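Side-chain contacts in hypothetical protein (Chromobacterium violaceum, PDB 2O3I), which is of unknown function but belongs to the DUF917 (S-Me-THD-like) family, combining an N-terminal and a C-terminal domain of that family: residues A17-S22 with D249-E254; A229-R234 with R253-K258; K242-M247 with K352-A357; P107-L112 with R223-R228; R234-G239 with G328-S333. The protein carries 2 engineered substitutions. All blocks are in the same frame, centred on the assembly; numbering follows the deposited sequence.

Contact 1: A17-S22 with D249-E254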
# COMPACT_ATOMS: atom_id res chain seq x y z
N ALA A 17 6.93 30.14 -8.41
CA ALA A 17 6.09 29.03 -7.97
C ALA A 17 6.22 28.79 -6.47
O ALA A 17 5.26 28.38 -5.82
CB ALA A 17 6.44 27.74 -8.74
N CYS A 18 7.42 29.03 -5.95
CA CYS A 18 7.69 28.87 -4.53
C CYS A 18 6.83 29.86 -3.75
O CYS A 18 6.19 29.50 -2.75
CB CYS A 18 9.18 29.11 -4.23
SG CYS A 18 9.65 29.01 -2.46
N PHE A 19 6.80 31.11 -4.20
CA PHE A 19 5.99 32.12 -3.54
C PHE A 19 4.50 31.77 -3.63
O PHE A 19 3.75 31.99 -2.69
CB PHE A 19 6.24 33.51 -4.15
CG PHE A 19 5.51 34.61 -3.44
CD1 PHE A 19 5.94 35.06 -2.19
CD2 PHE A 19 4.35 35.17 -3.99
CE1 PHE A 19 5.22 36.03 -1.50
CE2 PHE A 19 3.63 36.14 -3.30
CZ PHE A 19 4.07 36.58 -2.06
N PHE A 20 4.07 31.21 -4.76
CA PHE A 20 2.66 30.83 -4.91
C PHE A 20 2.38 29.47 -4.27
O PHE A 20 1.26 28.96 -4.33
CB PHE A 20 2.26 30.79 -6.40
CG PHE A 20 2.15 32.16 -7.05
CD1 PHE A 20 1.26 33.10 -6.56
CD2 PHE A 20 2.96 32.50 -8.13
CE1 PHE A 20 1.17 34.38 -7.13
CE2 PHE A 20 2.88 33.77 -8.71
CZ PHE A 20 1.98 34.71 -8.21
N GLY A 21 3.40 28.88 -3.65
CA GLY A 21 3.23 27.58 -3.03
C GLY A 21 2.69 27.60 -1.60
O GLY A 21 2.49 26.55 -0.99
N SER A 22 2.46 28.80 -1.07
CA SER A 22 1.95 28.98 0.29
C SER A 22 2.79 28.20 1.31
O SER A 22 2.24 27.51 2.19
CB SER A 22 0.48 28.53 0.36
OG SER A 22 -0.09 28.83 1.63
N ASP A 249 2.78 45.62 -4.50
CA ASP A 249 2.57 46.50 -5.64
C ASP A 249 2.60 45.67 -6.93
O ASP A 249 1.68 45.75 -7.74
CB ASP A 249 3.64 47.60 -5.69
CG ASP A 249 3.43 48.68 -4.62
OD1 ASP A 249 2.46 48.57 -3.84
OD2 ASP A 249 4.23 49.64 -4.56
N PHE A 250 3.65 44.86 -7.08
CA PHE A 250 3.81 44.01 -8.27
C PHE A 250 2.62 43.08 -8.47
O PHE A 250 2.08 42.97 -9.58
CB PHE A 250 5.08 43.15 -8.16
CG PHE A 250 5.37 42.32 -9.39
CD1 PHE A 250 6.04 42.87 -10.48
CD2 PHE A 250 4.94 41.00 -9.47
CE1 PHE A 250 6.27 42.11 -11.63
CE2 PHE A 250 5.17 40.24 -10.61
CZ PHE A 250 5.84 40.80 -11.69
N LEU A 251 2.23 42.41 -7.40
CA LEU A 251 1.11 41.48 -7.45
C LEU A 251 -0.16 42.16 -7.95
O LEU A 251 -0.88 41.62 -8.78
CB LEU A 251 0.84 40.90 -6.06
CG LEU A 251 1.89 39.93 -5.48
CD1 LEU A 251 1.58 39.70 -4.00
CD2 LEU A 251 1.87 38.61 -6.24
N ARG A 252 -0.42 43.35 -7.43
CA ARG A 252 -1.61 44.10 -7.80
C ARG A 252 -1.57 44.64 -9.22
O ARG A 252 -2.50 44.40 -10.01
CB ARG A 252 -1.82 45.25 -6.82
CG ARG A 252 -3.12 46.00 -7.01
CD ARG A 252 -3.24 47.17 -6.06
NE ARG A 252 -2.17 48.16 -6.27
CZ ARG A 252 -1.04 48.22 -5.57
NH1 ARG A 252 -0.80 47.35 -4.59
NH2 ARG A 252 -0.14 49.16 -5.86
N ARG A 253 -0.50 45.34 -9.56
CA ARG A 253 -0.33 45.96 -10.87
C ARG A 253 0.03 45.01 -12.02
O ARG A 253 -0.45 45.17 -13.13
CB ARG A 253 0.73 47.06 -10.79
CG ARG A 253 0.42 48.13 -9.75
CD ARG A 253 1.59 49.10 -9.58
NE ARG A 253 1.36 50.04 -8.49
CZ ARG A 253 2.29 50.83 -7.97
NH1 ARG A 253 3.53 50.80 -8.44
NH2 ARG A 253 1.99 51.65 -6.97
N GLU A 254 0.88 44.02 -11.75
CA GLU A 254 1.31 43.09 -12.79
C GLU A 254 0.55 41.76 -12.89
O GLU A 254 0.48 41.19 -13.98
CB GLU A 254 2.80 42.81 -12.65
CG GLU A 254 3.68 44.01 -12.91
CD GLU A 254 3.65 44.44 -14.37
OE1 GLU A 254 4.25 45.49 -14.68
OE2 GLU A 254 3.03 43.74 -15.19
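Leu-251 sets one methyl against each of two neighbouring phenylalanine rings, Phe-19 and Phe-20, at the end of helix 10-19. Its CD1 lies 4.2 Å from Phe-19 CE2, and its CD2 lies 4.4 Å from Phe-20 CZ; both methyls approach their rings obliquely. Phe-19 and Leu-251 come at each other from opposite directions, and Phe-19 reaches out because its CG stands anti to the backbone N (chi1 -176°). Side chains do all the bridging: the nearest CA atoms, of Phe-20 and Leu-251, are still 11.1 Å apart. All three residues are buried, and Leu-232 and Leu-358 fill in around the two rings.

The other side of helix 244-255 is looser and faces solvent. There Asp-249 gathers Arg-252 and Arg-253 into a salt-bridge network of modest quality. The bond from Arg-252 NH2 to Asp-249 OD1 is weak at 3.3 Å, although fairly straight (159°). Arg-253 NH2 stands 3.9 Å from Asp-249 OD2, which sits well out of the guanidinium plane, a pairing of charges alone.

Between the two segments, then, contact is made through aliphatic and aromatic carbon alone, which implies cohesion by dispersion and burial of apolar surface. Charge is not absent from the surroundings, however, since Arg-228 makes a cation-pi contact with the Phe-20 ring.

Contact 2: A229-R234 with R253-K258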
# COMPACT_ATOMS: atom_id res chain seq x y z
N ALA A 229 3.64 32.28 -12.48
CA ALA A 229 4.76 31.92 -11.63
C ALA A 229 6.05 32.38 -12.29
O ALA A 229 6.96 32.86 -11.62
CB ALA A 229 4.80 30.41 -11.41
N LEU A 230 6.12 32.24 -13.61
CA LEU A 230 7.28 32.64 -14.39
C LEU A 230 7.46 34.16 -14.43
O LEU A 230 8.58 34.67 -14.33
CB LEU A 230 7.18 32.10 -15.82
CG LEU A 230 8.30 32.51 -16.78
CD1 LEU A 230 9.65 31.94 -16.31
CD2 LEU A 230 7.96 32.01 -18.19
N LYS A 231 6.36 34.89 -14.57
CA LYS A 231 6.43 36.34 -14.62
C LYS A 231 6.92 36.92 -13.29
O LYS A 231 7.74 37.84 -13.27
CB LYS A 231 5.07 36.94 -14.99
CG LYS A 231 5.09 38.45 -15.14
CD LYS A 231 3.78 38.99 -15.71
CE LYS A 231 3.80 40.50 -15.78
NZ LYS A 231 2.47 41.03 -16.20
N LEU A 232 6.43 36.37 -12.18
CA LEU A 232 6.86 36.85 -10.87
C LEU A 232 8.32 36.50 -10.63
O LEU A 232 9.11 37.31 -10.12
CB LEU A 232 6.00 36.23 -9.76
CG LEU A 232 6.52 36.37 -8.33
CD1 LEU A 232 6.65 37.84 -7.96
CD2 LEU A 232 5.59 35.66 -7.35
N GLY A 233 8.68 35.27 -11.01
CA GLY A 233 10.05 34.81 -10.84
C GLY A 233 11.05 35.68 -11.57
O GLY A 233 12.11 35.99 -11.04
N ARG A 234 10.70 36.07 -12.79
CA ARG A 234 11.57 36.92 -13.58
C ARG A 234 11.80 38.25 -12.86
O ARG A 234 12.92 38.75 -12.81
CB ARG A 234 10.96 37.16 -14.97
CG ARG A 234 11.18 36.00 -15.93
CD ARG A 234 10.43 36.17 -17.24
NE ARG A 234 10.80 35.13 -18.20
CZ ARG A 234 10.23 34.95 -19.38
NH1 ARG A 234 9.25 35.74 -19.78
NH2 ARG A 234 10.66 33.98 -20.18
N ARG A 253 -0.50 45.34 -9.56
CA ARG A 253 -0.33 45.96 -10.87
C ARG A 253 0.03 45.01 -12.02
O ARG A 253 -0.45 45.17 -13.13
CB ARG A 253 0.73 47.06 -10.79
CG ARG A 253 0.42 48.13 -9.75
CD ARG A 253 1.59 49.10 -9.58
NE ARG A 253 1.36 50.04 -8.49
CZ ARG A 253 2.29 50.83 -7.97
NH1 ARG A 253 3.53 50.80 -8.44
NH2 ARG A 253 1.99 51.65 -6.97
N GLU A 254 0.88 44.02 -11.75
CA GLU A 254 1.31 43.09 -12.79
C GLU A 254 0.55 41.76 -12.89
O GLU A 254 0.48 41.19 -13.98
CB GLU A 254 2.80 42.81 -12.65
CG GLU A 254 3.68 44.01 -12.91
CD GLU A 254 3.65 44.44 -14.37
OE1 GLU A 254 4.25 45.49 -14.68
OE2 GLU A 254 3.03 43.74 -15.19
N LEU A 255 0.01 41.27 -11.79
CA LEU A 255 -0.72 40.00 -11.83
C LEU A 255 -2.17 40.14 -11.37
O LEU A 255 -2.91 39.16 -11.30
CB LEU A 255 0.01 38.95 -10.98
CG LEU A 255 1.44 38.64 -11.43
CD1 LEU A 255 2.14 37.79 -10.37
CD2 LEU A 255 1.42 37.94 -12.77
N ASP A 256 -2.58 41.37 -11.07
CA ASP A 256 -3.95 41.63 -10.64
C ASP A 256 -4.33 40.76 -9.44
O ASP A 256 -5.39 40.12 -9.42
CB ASP A 256 -4.90 41.39 -11.82
CG ASP A 256 -6.32 41.85 -11.54
OD1 ASP A 256 -6.50 42.98 -11.04
OD2 ASP A 256 -7.26 41.08 -11.83
N ILE A 257 -3.45 40.74 -8.44
CA ILE A 257 -3.67 39.97 -7.22
C ILE A 257 -3.57 40.92 -6.03
O ILE A 257 -2.55 41.58 -5.84
CB ILE A 257 -2.62 38.84 -7.06
CG1 ILE A 257 -2.85 37.76 -8.12
CG2 ILE A 257 -2.72 38.22 -5.66
CD1 ILE A 257 -1.79 36.66 -8.13
N LYS A 258 -4.63 40.98 -5.24
CA LYS A 258 -4.65 41.86 -4.08
C LYS A 258 -4.26 41.11 -2.82
O LYS A 258 -5.11 40.62 -2.08
CB LYS A 258 -6.03 42.50 -3.92
CG LYS A 258 -6.44 43.38 -5.09
CD LYS A 258 -7.70 44.17 -4.76
CE LYS A 258 -8.10 45.10 -5.89
NZ LYS A 258 -9.27 45.95 -5.52
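The backbones come nearest at Leu-232 and Leu-255, whose CA atoms are 8.3 Å apart, where the middle of helix 225-237 passes the last turn of helix 244-255 and the loop that follows. The polar half of the contact belongs to Lys-231 and Glu-254, whose side chains cross at about a right angle. Lys-231 is fully extended beyond CG, which carries its ammonium group across to the other segment. There NZ makes two bonds to the same residue. One is a salt bridge from Lys-231 NZ to Glu-254 OE2 at 2.9 Å, meeting that oxygen on the anti side of the carboxylate, 23° out of its plane. The other runs from Lys-231 NZ to Glu-254 O at 3.0 Å, with a C=O...N angle of 130°. A bend at chi2 (-68°) folds the carboxylate of Glu-254 back, letting side chain and carbonyl serve one nitrogen.

Beneath this pair the contact turns apolar. Lys-231 and Leu-255 slide past each other in opposite directions, and Lys-231 CD rests 3.9 Å from Leu-255 CD2. The second methyl of Leu-255, CD1, lies 4.2 Å from Leu-232 CB. Phe-20 and Phe-250 also pack on both Leu-232 and Leu-255, extending the apolar patch.

Glu-254 O lies near the C-terminal end of its helix, where carbonyls gather partial negative charge. The ammonium group therefore probably gains from both the carboxylate and the helix end, and two acceptors on one residue restrict where it can sit at the protein surface.

Contact 3: K242-M247 with K352-A357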
# COMPACT_ATOMS: atom_id res chain seq x y z
N LYS A 242 12.28 43.97 -3.89
CA LYS A 242 13.12 43.70 -2.73
C LYS A 242 12.46 44.03 -1.38
O LYS A 242 13.09 43.90 -0.33
CB LYS A 242 14.43 44.49 -2.85
CG LYS A 242 15.23 44.23 -4.13
CD LYS A 242 16.44 45.15 -4.20
CE LYS A 242 17.32 44.86 -5.39
NZ LYS A 242 17.92 43.50 -5.32
N THR A 243 11.21 44.48 -1.42
CA THR A 243 10.48 44.82 -0.21
C THR A 243 9.08 44.24 -0.27
O THR A 243 8.51 44.05 -1.35
CB THR A 243 10.34 46.34 -0.03
OG1 THR A 243 9.62 46.88 -1.15
CG2 THR A 243 11.69 47.01 0.07
N ALA A 244 8.51 43.98 0.91
CA ALA A 244 7.16 43.45 1.00
C ALA A 244 6.18 44.37 0.27
O ALA A 244 5.29 43.90 -0.43
CB ALA A 244 6.76 43.29 2.47
N GLU A 245 6.36 45.68 0.44
CA GLU A 245 5.49 46.66 -0.20
C GLU A 245 5.60 46.54 -1.72
O GLU A 245 4.59 46.58 -2.43
CB GLU A 245 5.89 48.08 0.21
CG GLU A 245 4.95 49.16 -0.29
CD GLU A 245 5.42 50.56 0.06
OE1 GLU A 245 5.93 50.76 1.19
OE2 GLU A 245 5.28 51.48 -0.78
N ALA A 246 6.82 46.38 -2.21
CA ALA A 246 7.04 46.24 -3.64
C ALA A 246 6.40 44.95 -4.15
O ALA A 246 5.91 44.90 -5.27
CB ALA A 246 8.54 46.22 -3.94
N MSE A 247 6.39 43.91 -3.32
CA MSE A 247 5.79 42.64 -3.73
C MSE A 247 4.30 42.83 -3.92
O MSE A 247 3.74 42.39 -4.93
CB MSE A 247 6.06 41.55 -2.67
CG MSE A 247 5.29 40.25 -2.88
SE MSE A 247 5.54 39.45 -4.65
CE MSE A 247 6.87 38.12 -4.18
N LYS A 352 14.86 41.24 7.54
CA LYS A 352 13.47 41.37 7.97
C LYS A 352 12.54 40.61 7.04
O LYS A 352 12.55 40.80 5.82
CB LYS A 352 13.08 42.84 8.02
N ALA A 353 11.72 39.73 7.63
CA ALA A 353 10.78 38.92 6.88
C ALA A 353 9.33 39.32 7.14
O ALA A 353 8.97 39.71 8.26
CB ALA A 353 10.98 37.45 7.21
N ALA A 354 8.50 39.21 6.11
CA ALA A 354 7.09 39.54 6.22
C ALA A 354 6.25 38.32 5.87
O ALA A 354 6.73 37.36 5.27
CB ALA A 354 6.74 40.68 5.30
N VAL A 355 4.98 38.37 6.26
CA VAL A 355 4.04 37.30 5.98
C VAL A 355 2.93 37.91 5.14
O VAL A 355 2.27 38.87 5.56
CB VAL A 355 3.45 36.71 7.27
CG1 VAL A 355 2.49 35.57 6.93
CG2 VAL A 355 4.57 36.23 8.19
N ILE A 356 2.75 37.37 3.94
CA ILE A 356 1.73 37.85 3.02
C ILE A 356 0.66 36.80 2.76
O ILE A 356 0.96 35.62 2.61
CB ILE A 356 2.36 38.27 1.67
CG1 ILE A 356 3.27 39.49 1.89
CG2 ILE A 356 1.27 38.61 0.65
CD1 ILE A 356 4.04 39.93 0.66
N ALA A 357 -0.59 37.24 2.74
CA ALA A 357 -1.70 36.34 2.48
C ALA A 357 -2.20 36.64 1.07
O ALA A 357 -2.28 37.80 0.67
CB ALA A 357 -2.81 36.54 3.50
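No flat group faces another where Ala-244 and Met-247 meet Ala-354 and Ile-356; there is no ring face or edge to consider, since the side chains are two alanine methyls, a branched aliphatic chain and the selenoether chain of Met-247. Ala-244 CB and Ala-354 CB touch tip to tip at 3.8 Å, and with such small side chains the backbones can close to 6.5 Å between the CA atoms of Ala-244 and Ala-354. One helical turn further on, Met-247, present as selenomethionine, has its CG anti to the backbone N (chi1 171°), and this CG lies 3.8 Å from Ile-356 CD1. The two side chains meet at a slant. Bends at chi2 and chi3 then carry the end of Met-247 onward, and its CE packs on Phe-19.

The helix starts here with Thr-243 as N-cap: Ala-246 N donates to Thr-243 OG1 at 3.0 Å. Glu-325 accepts from Ala-244 N, adding a second side-chain partner at this first turn.

On the strand, CB atoms alternate, with Ala-354 and Ile-356 turned toward the helix and Ala-353 and Val-355 away from it. Helix 244-255 thus begins against one face of the antiparallel sheet. Strand 352-358 pairs there with strands 260-262, 266-268 and 319-324, and Phe-323 of the last also touches Met-247.

Contact 4: P107-L112 with R223-R228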
# COMPACT_ATOMS: atom_id res chain seq x y z
N PRO A 107 0.53 18.96 -10.18
CA PRO A 107 -0.64 18.80 -9.32
C PRO A 107 -1.05 20.10 -8.64
O PRO A 107 -2.23 20.37 -8.43
CB PRO A 107 -0.19 17.74 -8.32
CG PRO A 107 1.29 18.02 -8.19
CD PRO A 107 1.70 18.26 -9.63
N GLU A 108 -0.04 20.92 -8.33
CA GLU A 108 -0.23 22.18 -7.61
C GLU A 108 0.86 23.19 -7.97
O GLU A 108 1.75 22.89 -8.76
CB GLU A 108 -0.17 21.90 -6.11
CG GLU A 108 0.98 20.97 -5.74
CD GLU A 108 1.17 20.76 -4.25
OE1 GLU A 108 0.16 20.61 -3.53
OE2 GLU A 108 2.33 20.73 -3.80
N SER A 109 0.78 24.38 -7.38
CA SER A 109 1.78 25.42 -7.60
C SER A 109 2.88 25.30 -6.56
O SER A 109 2.61 25.32 -5.36
CB SER A 109 1.16 26.82 -7.50
OG SER A 109 0.45 27.15 -8.68
N GLY A 110 4.12 25.19 -7.02
CA GLY A 110 5.24 25.07 -6.10
C GLY A 110 6.53 24.89 -6.86
O GLY A 110 6.51 24.53 -8.04
N ALA A 111 7.65 25.12 -6.19
CA ALA A 111 8.96 25.00 -6.82
C ALA A 111 9.19 23.72 -7.62
O ALA A 111 9.74 23.78 -8.72
CB ALA A 111 10.05 25.16 -5.77
N LEU A 112 8.77 22.58 -7.09
CA LEU A 112 8.97 21.29 -7.77
C LEU A 112 7.95 20.97 -8.85
O LEU A 112 8.30 20.50 -9.94
CB LEU A 112 8.92 20.15 -6.76
CG LEU A 112 10.20 19.56 -6.20
CD1 LEU A 112 9.80 18.33 -5.38
CD2 LEU A 112 11.18 19.17 -7.32
N ARG A 223 -6.37 28.46 -13.89
CA ARG A 223 -5.45 28.52 -15.02
C ARG A 223 -4.41 29.63 -15.07
O ARG A 223 -4.50 30.62 -14.35
CB ARG A 223 -6.29 28.55 -16.29
CG ARG A 223 -7.38 27.51 -16.26
CD ARG A 223 -8.28 27.59 -17.46
NE ARG A 223 -9.25 26.49 -17.45
CZ ARG A 223 -10.13 26.26 -18.42
NH1 ARG A 223 -10.17 27.05 -19.49
NH2 ARG A 223 -10.96 25.23 -18.31
N GLY A 224 -3.43 29.43 -15.95
CA GLY A 224 -2.36 30.40 -16.13
C GLY A 224 -1.43 30.47 -14.93
O GLY A 224 -0.70 31.44 -14.77
N THR A 225 -1.45 29.43 -14.11
CA THR A 225 -0.62 29.38 -12.91
C THR A 225 0.86 29.21 -13.20
O THR A 225 1.70 29.69 -12.43
CB THR A 225 -1.08 28.24 -12.00
OG1 THR A 225 -0.96 26.99 -12.69
CG2 THR A 225 -2.52 28.46 -11.57
N LEU A 226 1.20 28.54 -14.29
CA LEU A 226 2.60 28.36 -14.61
C LEU A 226 3.17 29.69 -15.12
O LEU A 226 4.22 30.13 -14.65
CB LEU A 226 2.78 27.25 -15.66
CG LEU A 226 4.22 26.75 -15.88
CD1 LEU A 226 4.19 25.36 -16.46
CD2 LEU A 226 4.99 27.71 -16.78
N SER A 227 2.48 30.32 -16.06
CA SER A 227 2.96 31.59 -16.60
C SER A 227 3.06 32.72 -15.56
O SER A 227 4.02 33.50 -15.57
CB SER A 227 2.09 32.03 -17.79
OG SER A 227 0.72 31.91 -17.51
N ARG A 228 2.09 32.82 -14.66
CA ARG A 228 2.17 33.86 -13.65
C ARG A 228 3.35 33.56 -12.70
O ARG A 228 3.99 34.47 -12.18
CB ARG A 228 0.87 33.98 -12.86
CG ARG A 228 0.60 32.81 -11.96
CD ARG A 228 -0.34 33.18 -10.83
NE ARG A 228 -0.25 32.13 -9.82
CZ ARG A 228 -1.20 31.85 -8.93
NH1 ARG A 228 -2.32 32.55 -8.92
NH2 ARG A 228 -1.02 30.85 -8.08
O HOH W 1 1.81 29.67 -9.78
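One water is gripped jointly by Ser-109, Thr-225 and Arg-228, and it supplies one polar link between the two segments. It donates to Thr-225 O at 2.7 Å, the shortest of its three bonds, and to Ser-109 OG at 3.1 Å. It accepts from Arg-228 NE at 3.2 Å, lying in the guanidinium plane at the edge of that group. Two donated bonds and one accepted bond leave the water little freedom to turn.

Direct contact is slighter. Ser-109 OG stands 3.8 Å from Thr-225 CB and 4.0 Å from Arg-228 NH2, which it approaches obliquely. The CA atoms of Ser-109 and Thr-225 are 7.0 Å apart, a gap suited to a bridging water. Arg-228 starts from the crowded position, its CG between the backbone N and the carbonyl carbon (chi1 69°), and then runs extended to NE; this sends the guanidinium back alongside the first turn of its helix, within reach of the water.

Asp-132 OD1 is the stronger partner of both hydroxyls, bonding Ser-109 OG and Thr-225 OG1, so that a single carboxylate oxygen joins the segments by a second polar route. The Arg-228 guanidinium also makes a cation-pi contact with Phe-20 and a weak bond to Gly-135 O.

In the fold, the loop between strand 101-105 and helix 111-124 here meets the N-terminal turn of helix 225-237, whose N-cap position is Gly-224. Phe-114 of helix 111-124 packs on Ser-109, Thr-225 and Leu-226, closing the junction with apolar surface.

Contact 5: R234-G239 with G328-S333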
# COMPACT_ATOMS: atom_id res chain seq x y z
N ARG A 234 10.70 36.07 -12.79
CA ARG A 234 11.57 36.92 -13.58
C ARG A 234 11.80 38.25 -12.86
O ARG A 234 12.92 38.75 -12.81
CB ARG A 234 10.96 37.16 -14.97
CG ARG A 234 11.18 36.00 -15.93
CD ARG A 234 10.43 36.17 -17.24
NE ARG A 234 10.80 35.13 -18.20
CZ ARG A 234 10.23 34.95 -19.38
NH1 ARG A 234 9.25 35.74 -19.78
NH2 ARG A 234 10.66 33.98 -20.18
N ALA A 235 10.74 38.81 -12.29
CA ALA A 235 10.85 40.08 -11.58
C ALA A 235 11.71 39.91 -10.32
O ALA A 235 12.45 40.81 -9.94
CB ALA A 235 9.47 40.59 -11.21
N LEU A 236 11.61 38.74 -9.69
CA LEU A 236 12.38 38.45 -8.49
C LEU A 236 13.86 38.32 -8.83
O LEU A 236 14.73 38.93 -8.19
CB LEU A 236 11.89 37.15 -7.83
CG LEU A 236 10.54 37.25 -7.11
CD1 LEU A 236 10.06 35.87 -6.74
CD2 LEU A 236 10.68 38.12 -5.87
N GLN A 237 14.13 37.51 -9.85
CA GLN A 237 15.49 37.26 -10.30
C GLN A 237 16.15 38.56 -10.76
O GLN A 237 17.34 38.78 -10.53
CB GLN A 237 15.45 36.23 -11.44
CG GLN A 237 16.80 35.82 -12.01
CD GLN A 237 16.66 34.79 -13.13
OE1 GLN A 237 15.67 34.76 -13.85
NE2 GLN A 237 17.68 33.95 -13.28
N ASP A 238 15.37 39.43 -11.40
CA ASP A 238 15.87 40.71 -11.89
C ASP A 238 16.01 41.80 -10.81
O ASP A 238 16.40 42.92 -11.12
CB ASP A 238 14.97 41.24 -13.02
CG ASP A 238 14.93 40.31 -14.23
OD1 ASP A 238 15.91 39.55 -14.46
OD2 ASP A 238 13.93 40.35 -14.97
N GLY A 239 15.68 41.46 -9.57
CA GLY A 239 15.79 42.43 -8.48
C GLY A 239 14.82 43.59 -8.53
O GLY A 239 15.15 44.70 -8.09
N GLY A 328 18.98 39.42 -2.23
CA GLY A 328 19.08 37.98 -2.25
C GLY A 328 17.74 37.28 -2.29
O GLY A 328 16.71 37.89 -2.58
N GLN A 329 17.75 35.98 -2.00
CA GLN A 329 16.54 35.17 -2.01
C GLN A 329 15.45 35.84 -1.17
O GLN A 329 15.62 36.05 0.03
CB GLN A 329 16.84 33.77 -1.46
CG GLN A 329 15.72 32.75 -1.68
CD GLN A 329 15.30 32.66 -3.14
OE1 GLN A 329 16.12 32.44 -4.03
NE2 GLN A 329 14.00 32.82 -3.38
N HIS A 330 14.34 36.15 -1.82
CA HIS A 330 13.21 36.81 -1.17
C HIS A 330 12.10 35.84 -0.77
O HIS A 330 11.40 36.08 0.21
CB HIS A 330 12.63 37.88 -2.10
CG HIS A 330 13.61 38.94 -2.49
ND1 HIS A 330 14.23 39.76 -1.58
CD2 HIS A 330 14.08 39.31 -3.71
CE1 HIS A 330 15.04 40.60 -2.21
NE2 HIS A 330 14.96 40.34 -3.50
N VAL A 331 11.95 34.76 -1.54
CA VAL A 331 10.91 33.76 -1.28
C VAL A 331 11.45 32.39 -0.82
O VAL A 331 12.44 31.88 -1.34
CB VAL A 331 10.01 33.56 -2.53
CG1 VAL A 331 9.42 34.90 -2.93
CG2 VAL A 331 10.80 32.94 -3.69
N PHE A 332 10.76 31.81 0.16
CA PHE A 332 11.16 30.54 0.73
C PHE A 332 9.97 29.66 1.07
O PHE A 332 8.91 30.16 1.47
CB PHE A 332 11.93 30.76 2.04
CG PHE A 332 13.25 31.45 1.88
CD1 PHE A 332 14.43 30.71 1.86
CD2 PHE A 332 13.31 32.84 1.81
CE1 PHE A 332 15.67 31.35 1.77
CE2 PHE A 332 14.54 33.49 1.72
CZ PHE A 332 15.72 32.74 1.70
N SER A 333 10.14 28.36 0.91
CA SER A 333 9.11 27.41 1.30
C SER A 333 9.55 27.09 2.73
O SER A 333 10.69 27.37 3.10
CB SER A 333 9.17 26.13 0.46
OG SER A 333 10.30 25.35 0.81
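A Schellman motif ends helix 225-237, and Leu-236, in the last turn before it, reaches from there into the loop 328-333. Gly-239 has positive phi (68°) and donates from its N to Leu-236 O at 3.0 Å, one of two bonds back into the helix. Leu-236 divides its methyls between two loop residues: CD1 packs 4.0 Å from Val-331 CG1, and CD2 lies 4.2 Å from His-330 CD2, oblique to the ring. All three residues are buried.

His-330 is held from beyond its own loop: the ring of Phe-323 meets it nearly parallel, and ND1 bonds to Val-324 O, which fixes how the imidazole is turned. Gly-328 O lies close over the centre of one ring face, 3.0 Å above the plane, a matter of proximity only. Gln-329 NE2 donates to Val-331 O at 2.7 Å, a bond within the loop. It uses a carbonyl lone pair in plane, although the N-H...O angle of 135° is bent and the acceptor is tilted 30° from the Gln-329 amide plane.

The chain leaves its helix at a glycine with left-handed backbone angles, the classic C-terminal Schellman ending, while a leucine of the final turn stays packed on the loop leading to helix 334-337.

How the contacts relate
Contacts 1, 2, 3 and 5 cluster on one side of the chain's centre; the centres of contacts 1 and 2 are only 5 Å apart, while contacts 3 and 4 are the most widely separated at 20 Å. The consecutive helices 225-237 and 244-255 supply one segment or both to every contact: contacts 2, 4 and 5 use the first, contacts 1, 2 and 3 the second. Along the chain, contact 4 is nested within the loop closed by contact 1, whereas contacts 1, 3 and 5 cross one another. Contacts 1 and 4 bring the N-terminal family region onto the C-terminal one. The helix pair thus meets the N-terminal region there, and helix 244-255 also packs on the antiparallel sheet in contact 3.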